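Local coordinates for protein GP37 (Pseudomonas phage phikz, PDB 5FT0) that probably inhibits the host ribonuclease RNase E and so blocks the RNA degradosome during phage infection, at residues 136-141 / 222-227; 153-158 / 196-201; 98-103 / 234-239; 162-167 / 207-212. One frame throughout, in Å; residues are numbered along the deposited sequence.

Interaction 1 of 4, residues 136-141 / 222-227; sequences VDDISD and EVLFTI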
loop_
_atom_site.group_PDB
_atom_site.type_symbol
_atom_site.label_atom_id
_atom_site.label_comp_id
_atom_site.label_asym_id
_atom_site.label_seq_id
_atom_site.Cartn_x
_atom_site.Cartn_y
_atom_site.Cartn_z
ATOM N N VAL A 136 -1.350 11.222 -23.373
ATOM C CA VAL A 136 -1.812 12.392 -22.627
ATOM C C VAL A 136 -3.096 12.959 -23.224
ATOM O O VAL A 136 -3.911 13.554 -22.508
ATOM C CB VAL A 136 -0.699 13.461 -22.555
ATOM C CG1 VAL A 136 -0.413 14.041 -23.932
ATOM C CG2 VAL A 136 -1.077 14.564 -21.571
ATOM N N ASP A 137 -3.316 12.765 -24.529
ATOM C CA ASP A 137 -4.525 13.279 -25.164
ATOM C C ASP A 137 -5.792 12.655 -24.598
ATOM O O ASP A 137 -6.879 13.210 -24.791
ATOM C CB ASP A 137 -4.473 13.052 -26.677
ATOM C CG ASP A 137 -3.417 13.901 -27.360
ATOM O OD1 ASP A 137 -2.989 14.913 -26.764
ATOM O OD2 ASP A 137 -3.022 13.564 -28.496
ATOM N N ASP A 138 -5.683 11.526 -23.899
ATOM C CA ASP A 138 -6.846 10.860 -23.333
ATOM C C ASP A 138 -7.140 11.278 -21.897
ATOM O O ASP A 138 -8.182 10.892 -21.359
ATOM C CB ASP A 138 -6.664 9.338 -23.392
ATOM C CG ASP A 138 -6.459 8.831 -24.810
ATOM O OD1 ASP A 138 -6.961 9.477 -25.755
ATOM O OD2 ASP A 138 -5.802 7.782 -24.978
ATOM N N ILE A 139 -6.258 12.050 -21.263
ATOM C CA ILE A 139 -6.492 12.516 -19.900
ATOM C C ILE A 139 -6.343 14.030 -19.843
ATOM O O ILE A 139 -6.394 14.626 -18.763
ATOM C CB ILE A 139 -5.536 11.840 -18.898
ATOM C CG1 ILE A 139 -4.082 12.076 -19.309
ATOM C CG2 ILE A 139 -5.835 10.352 -18.776
ATOM C CD1 ILE A 139 -3.071 11.572 -18.296
ATOM N N SER A 140 -6.163 14.660 -21.007
ATOM C CA SER A 140 -5.866 16.090 -21.033
ATOM C C SER A 140 -7.034 16.919 -20.506
ATOM O O SER A 140 -6.821 17.925 -19.821
ATOM C CB SER A 140 -5.488 16.526 -22.450
ATOM O OG SER A 140 -6.523 16.230 -23.369
ATOM N N ASP A 141 -8.271 16.517 -20.812
ATOM C CA ASP A 141 -9.434 17.237 -20.294
ATOM C C ASP A 141 -9.424 17.270 -18.770
ATOM O O ASP A 141 -9.644 18.321 -18.158
ATOM C CB ASP A 141 -10.724 16.600 -20.809
ATOM C CG ASP A 141 -10.942 16.836 -22.292
ATOM O OD1 ASP A 141 -10.298 17.749 -22.853
ATOM O OD2 ASP A 141 -11.758 16.109 -22.895
ATOM N N GLU A 222 -1.958 0.315 -32.494
ATOM C CA GLU A 222 -1.139 1.392 -31.963
ATOM C C GLU A 222 -0.492 0.953 -30.657
ATOM O O GLU A 222 -1.094 0.211 -29.878
ATOM C CB GLU A 222 -1.997 2.637 -31.737
ATOM C CG GLU A 222 -1.243 3.928 -31.591
ATOM C CD GLU A 222 -2.186 5.107 -31.499
ATOM O OE1 GLU A 222 -3.284 4.944 -30.923
ATOM O OE2 GLU A 222 -1.839 6.187 -32.014
ATOM N N VAL A 223 0.734 1.414 -30.427
ATOM C CA VAL A 223 1.399 1.290 -29.136
ATOM C C VAL A 223 1.490 2.680 -28.524
ATOM O O VAL A 223 1.972 3.617 -29.172
ATOM C CB VAL A 223 2.793 0.654 -29.268
ATOM C CG1 VAL A 223 3.468 0.593 -27.908
ATOM C CG2 VAL A 223 2.682 -0.735 -29.877
ATOM N N LEU A 224 1.023 2.813 -27.287
ATOM C CA LEU A 224 1.018 4.082 -26.576
ATOM C C LEU A 224 1.950 4.001 -25.377
ATOM O O LEU A 224 2.032 2.963 -24.716
ATOM C CB LEU A 224 -0.395 4.451 -26.103
ATOM C CG LEU A 224 -1.494 4.538 -27.167
ATOM C CD1 LEU A 224 -2.831 4.863 -26.518
ATOM C CD2 LEU A 224 -1.144 5.568 -28.227
ATOM N N PHE A 225 2.642 5.103 -25.094
ATOM C CA PHE A 225 3.519 5.181 -23.936
ATOM C C PHE A 225 3.650 6.638 -23.521
ATOM O O PHE A 225 3.838 7.517 -24.367
ATOM C CB PHE A 225 4.904 4.588 -24.229
ATOM C CG PHE A 225 5.671 4.193 -22.994
ATOM C CD1 PHE A 225 6.281 5.149 -22.197
ATOM C CD2 PHE A 225 5.786 2.861 -22.635
ATOM C CE1 PHE A 225 6.983 4.782 -21.062
ATOM C CE2 PHE A 225 6.491 2.487 -21.503
ATOM C CZ PHE A 225 7.087 3.449 -20.716
ATOM N N THR A 226 3.547 6.886 -22.219
ATOM C CA THR A 226 3.700 8.223 -21.664
ATOM C C THR A 226 4.714 8.186 -20.531
ATOM O O THR A 226 4.747 7.235 -19.744
ATOM C CB THR A 226 2.355 8.781 -21.155
ATOM O OG1 THR A 226 1.459 8.965 -22.260
ATOM C CG2 THR A 226 2.549 10.116 -20.450
ATOM N N ILE A 227 5.556 9.213 -20.470
ATOM C CA ILE A 227 6.443 9.450 -19.341
ATOM C C ILE A 227 6.019 10.755 -18.688
ATOM O O ILE A 227 5.916 11.785 -19.365
ATOM C CB ILE A 227 7.920 9.512 -19.774
ATOM C CG1 ILE A 227 8.338 8.200 -20.437
ATOM C CG2 ILE A 227 8.806 9.819 -18.579
ATOM C CD1 ILE A 227 9.785 8.175 -20.863
#
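Thr226 turns OG1 to the side of its own backbone N, opposite the carbonyl carbon (chi1 -65°), and this points the hydroxyl at the start of the 3-10 turn, where Val136 N lies 3.8 Å from Thr226 OG1. That separation is too long for a direct bond, and the link between them is made by Ser212 of the neighbouring strand, whose OG is hydrogen-bonded both to Val136 N and to Thr226 OG1. Thr226 OG1 is also hydrogen-bonded to Val134 O, so the buried hydroxyl is held by two partners, the loop carbonyl of Val134 and the Ser212 hydroxyl of the adjacent strand. The backbones remain well apart, with 7.0 Å between the CA atoms of Val136 and Thr226. The turn is closed by Ile139 N, which donates to Val136 O at 3.1 Å, just before the helix that begins at Ser140. Two residues back along the strand, Leu224 approaches Asp138, but only at the margin: Asp138 OD2 and Leu224 CD1 are 4.4 Å apart, an apolar methyl beside an exposed carboxylate. The side chain of Leu224 is about 6 Å from a bound arginine that Glu222 touches. With just 88 Å² buried and no direct hydrogen bond, the polar link between turn and strand runs through Ser212, which satisfies the amide of Val136 inside the protein while Val136 packs CG2 on Tyr210.

Interaction 2 of 4, residues 153-158 / 196-201; sequences FKTDNL and PAVEMY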
loop_
_atom_site.group_PDB
_atom_site.type_symbol
_atom_site.label_atom_id
_atom_site.label_comp_id
_atom_site.label_asym_id
_atom_site.label_seq_id
_atom_site.Cartn_x
_atom_site.Cartn_y
_atom_site.Cartn_z
ATOM N N PHE A 153 6.670 23.470 -23.211
ATOM C CA PHE A 153 7.922 22.822 -22.845
ATOM C C PHE A 153 8.667 22.427 -24.112
ATOM O O PHE A 153 8.074 21.847 -25.029
ATOM C CB PHE A 153 7.662 21.593 -21.969
ATOM C CG PHE A 153 8.902 21.008 -21.351
ATOM C CD1 PHE A 153 9.356 21.450 -20.120
ATOM C CD2 PHE A 153 9.607 20.009 -22.000
ATOM C CE1 PHE A 153 10.496 20.907 -19.548
ATOM C CE2 PHE A 153 10.745 19.464 -21.439
ATOM C CZ PHE A 153 11.191 19.913 -20.209
ATOM N N LYS A 154 9.958 22.743 -24.164
ATOM C CA LYS A 154 10.802 22.437 -25.315
ATOM C C LYS A 154 11.804 21.360 -24.921
ATOM O O LYS A 154 12.595 21.554 -23.992
ATOM C CB LYS A 154 11.523 23.688 -25.817
ATOM C CG LYS A 154 10.597 24.856 -26.126
ATOM N N THR A 155 11.770 20.227 -25.630
ATOM C CA THR A 155 12.675 19.126 -25.318
ATOM C C THR A 155 14.103 19.406 -25.773
ATOM O O THR A 155 15.040 18.799 -25.242
ATOM C CB THR A 155 12.163 17.830 -25.954
ATOM O OG1 THR A 155 10.742 17.749 -25.792
ATOM C CG2 THR A 155 12.800 16.617 -25.290
ATOM N N ASP A 156 14.291 20.315 -26.735
ATOM C CA ASP A 156 15.640 20.666 -27.169
ATOM C C ASP A 156 16.435 21.328 -26.053
ATOM O O ASP A 156 17.664 21.203 -26.006
ATOM C CB ASP A 156 15.580 21.600 -28.380
ATOM C CG ASP A 156 14.998 20.934 -29.605
ATOM O OD1 ASP A 156 15.151 19.702 -29.747
ATOM O OD2 ASP A 156 14.386 21.646 -30.430
ATOM N N ASN A 157 15.754 22.020 -25.144
ATOM C CA ASN A 157 16.397 22.901 -24.178
ATOM C C ASN A 157 16.716 22.115 -22.908
ATOM O O ASN A 157 15.808 21.619 -22.232
ATOM C CB ASN A 157 15.481 24.096 -23.895
ATOM C CG ASN A 157 16.022 25.036 -22.827
ATOM O OD1 ASN A 157 16.810 24.653 -21.967
ATOM N ND2 ASN A 157 15.597 26.292 -22.892
ATOM N N LEU A 158 18.006 22.025 -22.574
ATOM C CA LEU A 158 18.417 21.335 -21.354
ATOM C C LEU A 158 18.062 22.132 -20.104
ATOM O O LEU A 158 17.761 21.540 -19.060
ATOM C CB LEU A 158 19.921 21.049 -21.388
ATOM C CG LEU A 158 20.608 20.698 -20.064
ATOM C CD1 LEU A 158 20.222 19.307 -19.604
ATOM C CD2 LEU A 158 22.117 20.825 -20.168
ATOM N N PRO A 196 5.702 13.120 -31.521
ATOM C CA PRO A 196 5.494 12.966 -30.079
ATOM C C PRO A 196 4.722 14.144 -29.508
ATOM O O PRO A 196 4.773 15.262 -30.025
ATOM C CB PRO A 196 6.919 12.906 -29.517
ATOM C CG PRO A 196 7.740 13.638 -30.519
ATOM C CD PRO A 196 7.121 13.328 -31.854
ATOM N N ALA A 197 3.990 13.875 -28.433
ATOM C CA ALA A 197 3.212 14.891 -27.742
ATOM C C ALA A 197 3.930 15.295 -26.463
ATOM O O ALA A 197 4.349 14.435 -25.680
ATOM C CB ALA A 197 1.804 14.384 -27.426
ATOM N N VAL A 198 4.084 16.600 -26.264
ATOM C CA VAL A 198 4.655 17.155 -25.043
ATOM C C VAL A 198 3.668 18.179 -24.505
ATOM O O VAL A 198 3.309 19.128 -25.211
ATOM C CB VAL A 198 6.030 17.802 -25.279
ATOM C CG1 VAL A 198 6.650 18.217 -23.950
ATOM C CG2 VAL A 198 6.948 16.852 -26.036
ATOM N N GLU A 199 3.223 17.988 -23.267
ATOM C CA GLU A 199 2.258 18.892 -22.660
ATOM C C GLU A 199 2.658 19.167 -21.220
ATOM O O GLU A 199 2.852 18.234 -20.435
ATOM C CB GLU A 199 0.842 18.312 -22.735
ATOM C CG GLU A 199 0.172 18.581 -24.079
ATOM C CD GLU A 199 -1.045 17.713 -24.325
ATOM O OE1 GLU A 199 -1.701 17.306 -23.342
ATOM O OE2 GLU A 199 -1.342 17.431 -25.507
HETATM N N MSE A 200 2.797 20.445 -20.890
HETATM C CA MSE A 200 3.160 20.862 -19.544
HETATM C C MSE A 200 1.952 21.460 -18.836
HETATM O O MSE A 200 1.218 22.263 -19.409
HETATM C CB MSE A 200 4.310 21.868 -19.582
HETATM C CG MSE A 200 4.589 22.542 -18.244
HETATM SE SE MSE A 200 6.305 23.474 -18.187
HETATM C CE MSE A 200 6.003 24.777 -19.597
ATOM N N TYR A 201 1.743 21.052 -17.587
ATOM C CA TYR A 201 0.627 21.533 -16.788
ATOM C C TYR A 201 1.165 22.120 -15.498
ATOM O O TYR A 201 1.994 21.496 -14.825
ATOM C CB TYR A 201 -0.368 20.409 -16.491
ATOM C CG TYR A 201 -0.999 19.833 -17.735
ATOM C CD1 TYR A 201 -2.149 20.397 -18.275
ATOM C CD2 TYR A 201 -0.441 18.738 -18.376
ATOM C CE1 TYR A 201 -2.729 19.878 -19.416
ATOM C CE2 TYR A 201 -1.016 18.211 -19.520
ATOM C CZ TYR A 201 -2.159 18.786 -20.035
ATOM O OH TYR A 201 -2.736 18.271 -21.170
#
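A Met-aromatic contact fastens the loop between strand 149-151 and helix 158-187 to strand 197-202 of the large antiparallel sheet. Met200, present as selenomethionine, brings SE to the rim of the Phe153 ring: 5.5 Å from the ring centroid and 77° off the ring normal, hence at the edge. Phe153 CD1 is 4.1 Å from Met200 SE. The bend of the chain at chi3 (61°) carries the terminal methyl back toward the loop, where Met200 CE rests 3.9 Å from Phe153 N. The two side chains cross at about a right angle, with Phe153 CB and Met200 CB also touching. Val198 adds a second hold: its CG1 lies 4.0 Å from Phe153 CD2, in an oblique position, while CG2 meets Thr155 OG1 at 3.9 Å. Toward helix 158-187, Phe153 meets Phe161 in an edge-to-face (T-shaped) stack. Glu199 points the other way and accepts from Tyr201 OH at its OE1 (2.6 Å), on the anti side and 30° out of the carboxylate plane. No hydrogen bond crosses between the two segments, whose contact rests on van der Waals packing and on the chalcogen at the ring edge, sulfur in natural methionine.

Interaction 3 of 4, residues 98-103 / 234-239; sequences CGNDEY and QPLNST. With K (potassium ion), chain D.
Glu102 OE2 accepts a hydrogen bond from Gln242 NE2 and lies 3.7 Å from Leu236 CD1, while the same Gln242 NE2 also donates to Leu236 O, so one amide outside the contact ties both residues together. Glu102 OE1 is 4.1 Å from Leu236 CD2, the two side chains meeting at a slant. Leu236 reaches across because CG stands opposite its backbone N (chi1 177°). Behind Glu102 its loop is folded by an Asx turn, in which Glu102 N donates to Asn100 OD1 at 2.8 Å with an N-H...acceptor angle of 150°. The amide nitrogen, Asn100 ND2, sits 3.7 Å above the plane of the Tyr103 ring, over its centre, and is hydrogen-bonded to Asn169 OD1. On the far side of the loop a potassium ion is bound by Asn100 O at 2.8 Å and Tyr103 O at 2.7 Å, with Ile97 O as a third protein ligand. Within 234-239, Ser238 OG donates to Pro235 O at 2.6 Å and tightens that loop. Backbone carbonyls thus hold the cation and the Asn100 side chain shapes the turn between them, while the contact with 234-239 buries 118 Å², chiefly Leu236 against Glu102, whose charge is probably tempered by Gln242.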
loop_
_atom_site.group_PDB
_atom_site.type_symbol
_atom_site.label_atom_id
_atom_site.label_comp_id
_atom_site.label_asym_id
_atom_site.label_seq_id
_atom_site.Cartn_x
_atom_site.Cartn_y
_atom_site.Cartn_z
ATOM N N CYS A 98 20.682 5.522 -11.259
ATOM C CA CYS A 98 22.000 5.445 -10.637
ATOM C C CYS A 98 22.668 6.809 -10.516
ATOM O O CYS A 98 23.640 6.944 -9.765
ATOM C CB CYS A 98 22.901 4.493 -11.424
ATOM S SG CYS A 98 22.310 2.785 -11.488
ATOM N N GLY A 99 22.179 7.816 -11.237
ATOM C CA GLY A 99 22.713 9.160 -11.169
ATOM C C GLY A 99 22.245 9.984 -9.993
ATOM O O GLY A 99 22.566 11.172 -9.909
ATOM N N ASN A 100 21.485 9.388 -9.077
ATOM C CA ASN A 100 20.997 10.090 -7.895
ATOM C C ASN A 100 20.771 9.060 -6.802
ATOM O O ASN A 100 19.941 8.160 -6.962
ATOM C CB ASN A 100 19.705 10.854 -8.197
ATOM C CG ASN A 100 19.316 11.818 -7.086
ATOM O OD1 ASN A 100 19.602 11.585 -5.909
ATOM N ND2 ASN A 100 18.662 12.912 -7.459
ATOM N N ASP A 101 21.505 9.198 -5.695
ATOM C CA ASP A 101 21.370 8.260 -4.588
ATOM C C ASP A 101 19.991 8.318 -3.948
ATOM O O ASP A 101 19.559 7.328 -3.349
ATOM C CB ASP A 101 22.446 8.533 -3.535
ATOM C CG ASP A 101 23.851 8.364 -4.082
ATOM O OD1 ASP A 101 24.096 7.372 -4.801
ATOM O OD2 ASP A 101 24.707 9.229 -3.797
ATOM N N GLU A 102 19.290 9.447 -4.068
ATOM C CA GLU A 102 17.949 9.566 -3.513
ATOM C C GLU A 102 16.878 8.975 -4.422
ATOM O O GLU A 102 15.810 8.596 -3.925
ATOM C CB GLU A 102 17.630 11.033 -3.217
ATOM C CG GLU A 102 18.338 11.573 -1.983
ATOM C CD GLU A 102 17.843 12.945 -1.576
ATOM O OE1 GLU A 102 16.714 13.039 -1.050
ATOM O OE2 GLU A 102 18.578 13.932 -1.790
ATOM N N TYR A 103 17.131 8.893 -5.728
ATOM C CA TYR A 103 16.203 8.230 -6.635
ATOM C C TYR A 103 16.181 6.730 -6.365
ATOM O O TYR A 103 17.227 6.074 -6.357
ATOM C CB TYR A 103 16.601 8.471 -8.091
ATOM C CG TYR A 103 16.239 9.822 -8.664
ATOM C CD1 TYR A 103 15.520 10.752 -7.928
ATOM C CD2 TYR A 103 16.606 10.156 -9.961
ATOM C CE1 TYR A 103 15.191 11.986 -8.466
ATOM C CE2 TYR A 103 16.280 11.378 -10.507
ATOM C CZ TYR A 103 15.574 12.291 -9.758
ATOM O OH TYR A 103 15.252 13.511 -10.310
ATOM N N GLN A 234 9.232 23.373 -4.648
ATOM C CA GLN A 234 10.649 23.671 -4.510
ATOM C C GLN A 234 11.479 22.494 -5.009
ATOM O O GLN A 234 11.043 21.340 -4.923
ATOM C CB GLN A 234 11.019 23.983 -3.049
ATOM C CG GLN A 234 11.238 25.468 -2.744
ATOM C CD GLN A 234 9.951 26.281 -2.758
ATOM O OE1 GLN A 234 9.012 25.993 -2.012
ATOM N NE2 GLN A 234 9.908 27.310 -3.599
ATOM N N PRO A 235 12.672 22.759 -5.547
ATOM C CA PRO A 235 13.496 21.685 -6.125
ATOM C C PRO A 235 13.952 20.666 -5.088
ATOM O O PRO A 235 13.870 20.887 -3.880
ATOM C CB PRO A 235 14.694 22.434 -6.724
ATOM C CG PRO A 235 14.635 23.825 -6.152
ATOM C CD PRO A 235 13.201 24.095 -5.860
ATOM N N LEU A 236 14.453 19.523 -5.575
ATOM C CA LEU A 236 14.750 18.422 -4.657
ATOM C C LEU A 236 15.984 18.711 -3.820
ATOM O O LEU A 236 15.962 18.542 -2.593
ATOM C CB LEU A 236 14.850 17.093 -5.414
ATOM C CG LEU A 236 15.229 15.810 -4.646
ATOM C CD1 LEU A 236 16.740 15.608 -4.541
ATOM C CD2 LEU A 236 14.528 15.676 -3.286
ATOM N N ASN A 237 17.048 19.171 -4.460
ATOM C CA ASN A 237 18.292 19.511 -3.791
ATOM C C ASN A 237 18.224 20.812 -2.996
ATOM O O ASN A 237 19.244 21.214 -2.425
ATOM C CB ASN A 237 19.418 19.590 -4.827
ATOM C CG ASN A 237 19.070 20.512 -5.988
ATOM O OD1 ASN A 237 18.041 21.198 -5.967
ATOM N ND2 ASN A 237 19.908 20.518 -7.012
ATOM N N SER A 238 17.072 21.483 -2.938
ATOM C CA SER A 238 16.981 22.695 -2.133
ATOM C C SER A 238 17.102 22.354 -0.648
ATOM O O SER A 238 16.827 21.233 -0.217
ATOM C CB SER A 238 15.669 23.441 -2.394
ATOM O OG SER A 238 14.543 22.656 -2.052
ATOM N N THR A 239 17.516 23.348 0.141
ATOM C CA THR A 239 17.800 23.107 1.554
ATOM C C THR A 239 16.517 22.923 2.354
ATOM O O THR A 239 16.337 21.906 3.034
ATOM C CB THR A 239 18.629 24.258 2.128
ATOM O OG1 THR A 239 17.902 25.484 1.986
ATOM C CG2 THR A 239 19.954 24.376 1.390
HETATM K K K D . 19.815 5.348 -6.869
#

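Interaction 4 of 4, residues 162-167 / 207-212; sequences EFLVDK and TEVYFS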
loop_
_atom_site.group_PDB
_atom_site.type_symbol
_atom_site.label_atom_id
_atom_site.label_comp_id
_atom_site.label_asym_id
_atom_site.label_seq_id
_atom_site.Cartn_x
_atom_site.Cartn_y
_atom_site.Cartn_z
ATOM N N GLU A 162 16.726 21.232 -16.473
ATOM C CA GLU A 162 17.309 21.689 -15.217
ATOM C C GLU A 162 16.247 22.282 -14.303
ATOM O O GLU A 162 16.348 22.166 -13.078
ATOM C CB GLU A 162 18.413 22.713 -15.482
ATOM C CG GLU A 162 19.649 22.131 -16.151
ATOM C CD GLU A 162 20.717 23.173 -16.420
ATOM O OE1 GLU A 162 20.464 24.369 -16.160
ATOM O OE2 GLU A 162 21.810 22.795 -16.890
ATOM N N PHE A 163 15.228 22.921 -14.877
ATOM C CA PHE A 163 14.110 23.395 -14.071
ATOM C C PHE A 163 13.329 22.229 -13.478
ATOM O O PHE A 163 12.924 22.272 -12.311
ATOM C CB PHE A 163 13.203 24.286 -14.922
ATOM C CG PHE A 163 11.860 24.568 -14.304
ATOM C CD1 PHE A 163 11.733 25.478 -13.267
ATOM C CD2 PHE A 163 10.720 23.937 -14.778
ATOM C CE1 PHE A 163 10.494 25.743 -12.708
ATOM C CE2 PHE A 163 9.479 24.199 -14.223
ATOM C CZ PHE A 163 9.366 25.103 -13.189
ATOM N N LEU A 164 13.137 21.163 -14.257
ATOM C CA LEU A 164 12.266 20.072 -13.828
ATOM C C LEU A 164 12.907 19.231 -12.729
ATOM O O LEU A 164 12.277 18.957 -11.702
ATOM C CB LEU A 164 11.900 19.191 -15.024
ATOM C CG LEU A 164 10.665 19.571 -15.839
ATOM C CD1 LEU A 164 10.403 18.522 -16.911
ATOM C CD2 LEU A 164 9.455 19.734 -14.935
ATOM N N VAL A 165 14.153 18.799 -12.929
ATOM C CA VAL A 165 14.742 17.770 -12.076
ATOM C C VAL A 165 16.106 18.195 -11.545
ATOM O O VAL A 165 16.913 17.345 -11.155
ATOM C CB VAL A 165 14.854 16.435 -12.839
ATOM C CG1 VAL A 165 13.478 15.925 -13.233
ATOM C CG2 VAL A 165 15.729 16.598 -14.072
ATOM N N ASP A 166 16.361 19.510 -11.525
ATOM C CA ASP A 166 17.624 20.154 -11.145
ATOM C C ASP A 166 18.840 19.622 -11.906
ATOM O O ASP A 166 18.753 18.628 -12.636
ATOM C CB ASP A 166 17.842 20.098 -9.618
ATOM C CG ASP A 166 18.150 18.704 -9.084
ATOM O OD1 ASP A 166 19.107 18.052 -9.554
ATOM O OD2 ASP A 166 17.419 18.257 -8.173
ATOM N N LYS A 167 19.983 20.298 -11.750
ATOM C CA LYS A 167 21.127 20.063 -12.630
ATOM C C LYS A 167 21.766 18.692 -12.448
ATOM O O LYS A 167 22.426 18.207 -13.373
ATOM C CB LYS A 167 22.195 21.140 -12.422
ATOM C CG LYS A 167 21.753 22.558 -12.680
ATOM C CD LYS A 167 22.850 23.534 -12.305
ATOM C CE LYS A 167 23.104 24.572 -13.399
ATOM N NZ LYS A 167 21.957 25.491 -13.610
ATOM N N THR A 207 4.537 21.185 -10.999
ATOM C CA THR A 207 4.502 21.197 -12.455
ATOM C C THR A 207 4.626 19.764 -12.954
ATOM O O THR A 207 5.506 19.023 -12.506
ATOM C CB THR A 207 5.633 22.049 -13.042
ATOM O OG1 THR A 207 5.520 23.397 -12.572
ATOM C CG2 THR A 207 5.571 22.038 -14.568
ATOM N N GLU A 208 3.748 19.378 -13.875
ATOM C CA GLU A 208 3.778 18.056 -14.485
ATOM C C GLU A 208 3.960 18.203 -15.988
ATOM O O GLU A 208 3.208 18.934 -16.642
ATOM C CB GLU A 208 2.499 17.271 -14.171
ATOM C CG GLU A 208 2.298 16.997 -12.688
ATOM C CD GLU A 208 1.026 16.221 -12.396
ATOM O OE1 GLU A 208 0.213 16.031 -13.325
ATOM O OE2 GLU A 208 0.843 15.797 -11.234
ATOM N N VAL A 209 4.959 17.514 -16.531
ATOM C CA VAL A 209 5.223 17.498 -17.965
ATOM C C VAL A 209 5.007 16.075 -18.461
ATOM O O VAL A 209 5.597 15.126 -17.928
ATOM C CB VAL A 209 6.640 17.994 -18.292
ATOM C CG1 VAL A 209 6.844 18.042 -19.795
ATOM C CG2 VAL A 209 6.879 19.365 -17.678
ATOM N N TYR A 210 4.163 15.926 -19.474
ATOM C CA TYR A 210 3.828 14.627 -20.039
ATOM C C TYR A 210 4.470 14.487 -21.410
ATOM O O TYR A 210 4.301 15.356 -22.272
ATOM C CB TYR A 210 2.311 14.453 -20.148
ATOM C CG TYR A 210 1.607 14.353 -18.814
ATOM C CD1 TYR A 210 1.382 15.483 -18.037
ATOM C CD2 TYR A 210 1.158 13.128 -18.336
ATOM C CE1 TYR A 210 0.740 15.395 -16.815
ATOM C CE2 TYR A 210 0.511 13.031 -17.117
ATOM C CZ TYR A 210 0.306 14.169 -16.360
ATOM O OH TYR A 210 -0.337 14.081 -15.146
ATOM N N PHE A 211 5.205 13.396 -21.605
ATOM C CA PHE A 211 5.798 13.048 -22.891
ATOM C C PHE A 211 5.097 11.793 -23.396
ATOM O O PHE A 211 5.322 10.699 -22.868
ATOM C CB PHE A 211 7.305 12.817 -22.766
ATOM C CG PHE A 211 8.048 13.955 -22.121
ATOM C CD1 PHE A 211 8.171 14.032 -20.743
ATOM C CD2 PHE A 211 8.634 14.942 -22.895
ATOM C CE1 PHE A 211 8.858 15.074 -20.152
ATOM C CE2 PHE A 211 9.322 15.986 -22.309
ATOM C CZ PHE A 211 9.434 16.052 -20.936
ATOM N N SER A 212 4.255 11.948 -24.413
ATOM C CA SER A 212 3.474 10.842 -24.945
ATOM C C SER A 212 3.983 10.439 -26.324
ATOM O O SER A 212 4.534 11.256 -27.067
ATOM C CB SER A 212 1.990 11.204 -25.018
ATOM O OG SER A 212 1.451 11.329 -23.716
#
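Thr207 begins the strand's approach to the helix, its OG1 lying at the edge of the Phe163 ring, near the ring plane, 4.3 Å from Phe163 CZ. That hydroxyl is engaged with Gln202 OE1, so its meeting with the ring is simple van der Waals contact. Glu208 points away from the helix. Its OE1 accepts from Tyr210 OH at 2.7 Å, met from above the carboxylate plane (42° out of it), and its OE2 pairs with Arg206 in a salt bridge. Val209 returns to the helix side and carries the main contact: Val209 CG2 is 3.7 Å from Leu164 CD1 and 3.8 Å from Leu164 CD2, so one valine methyl bears on both branches of the leucine. CG2 occupies this place because it stands opposite the carbonyl carbon of Val209, leaving CG1 opposite the N (chi1 -177°). Leu164 also packs on Phe153. Tyr210 belongs with Glu208 on the other face. Phe211 again points toward the helix, packing on Phe161, just before the segment, and on Ile177 further along the helix. Across the contact, helix 158-187 carries its own ion pair, Lys167 NZ to Glu162 OE1 at 3.2 Å, directed away from the strand. The alternation divides the chemistry cleanly: Thr207, Val209 and Phe211 face the helix, and the two segments together bury 169 Å² with no hydrogen bond across, while Glu208 is shared between Tyr210 OH and Arg206 on the opposite face of the sheet.

In the fold
Interactions 1, 2 and 4 share the seven-stranded antiparallel sheet, in which strands 220-232, 206-217 and 197-202 lie side by side. Interactions 2 and 4 are closest, their centres 8 Å apart: their strands are hydrogen-bonded neighbours, and the loop of 2 leads into helix 158-187 of 4. Along the chain their segments alternate, so the two contacts cross in sequence. Interaction 1 covers the other face of the sheet near the bound arginine, its centre about 14 and 17 Å from those of interactions 2 and 4, yet in contact with both. Interaction 3 spans the longest sequence separation and encloses the others; its centre is about 27 Å from that of interaction 1, but its segment 234-239 touches interaction 4 through Asn237 and Asp166, while Tyr103 of the potassium loop reaches Val165. Helix and turn thus clothe opposite faces of one sheet.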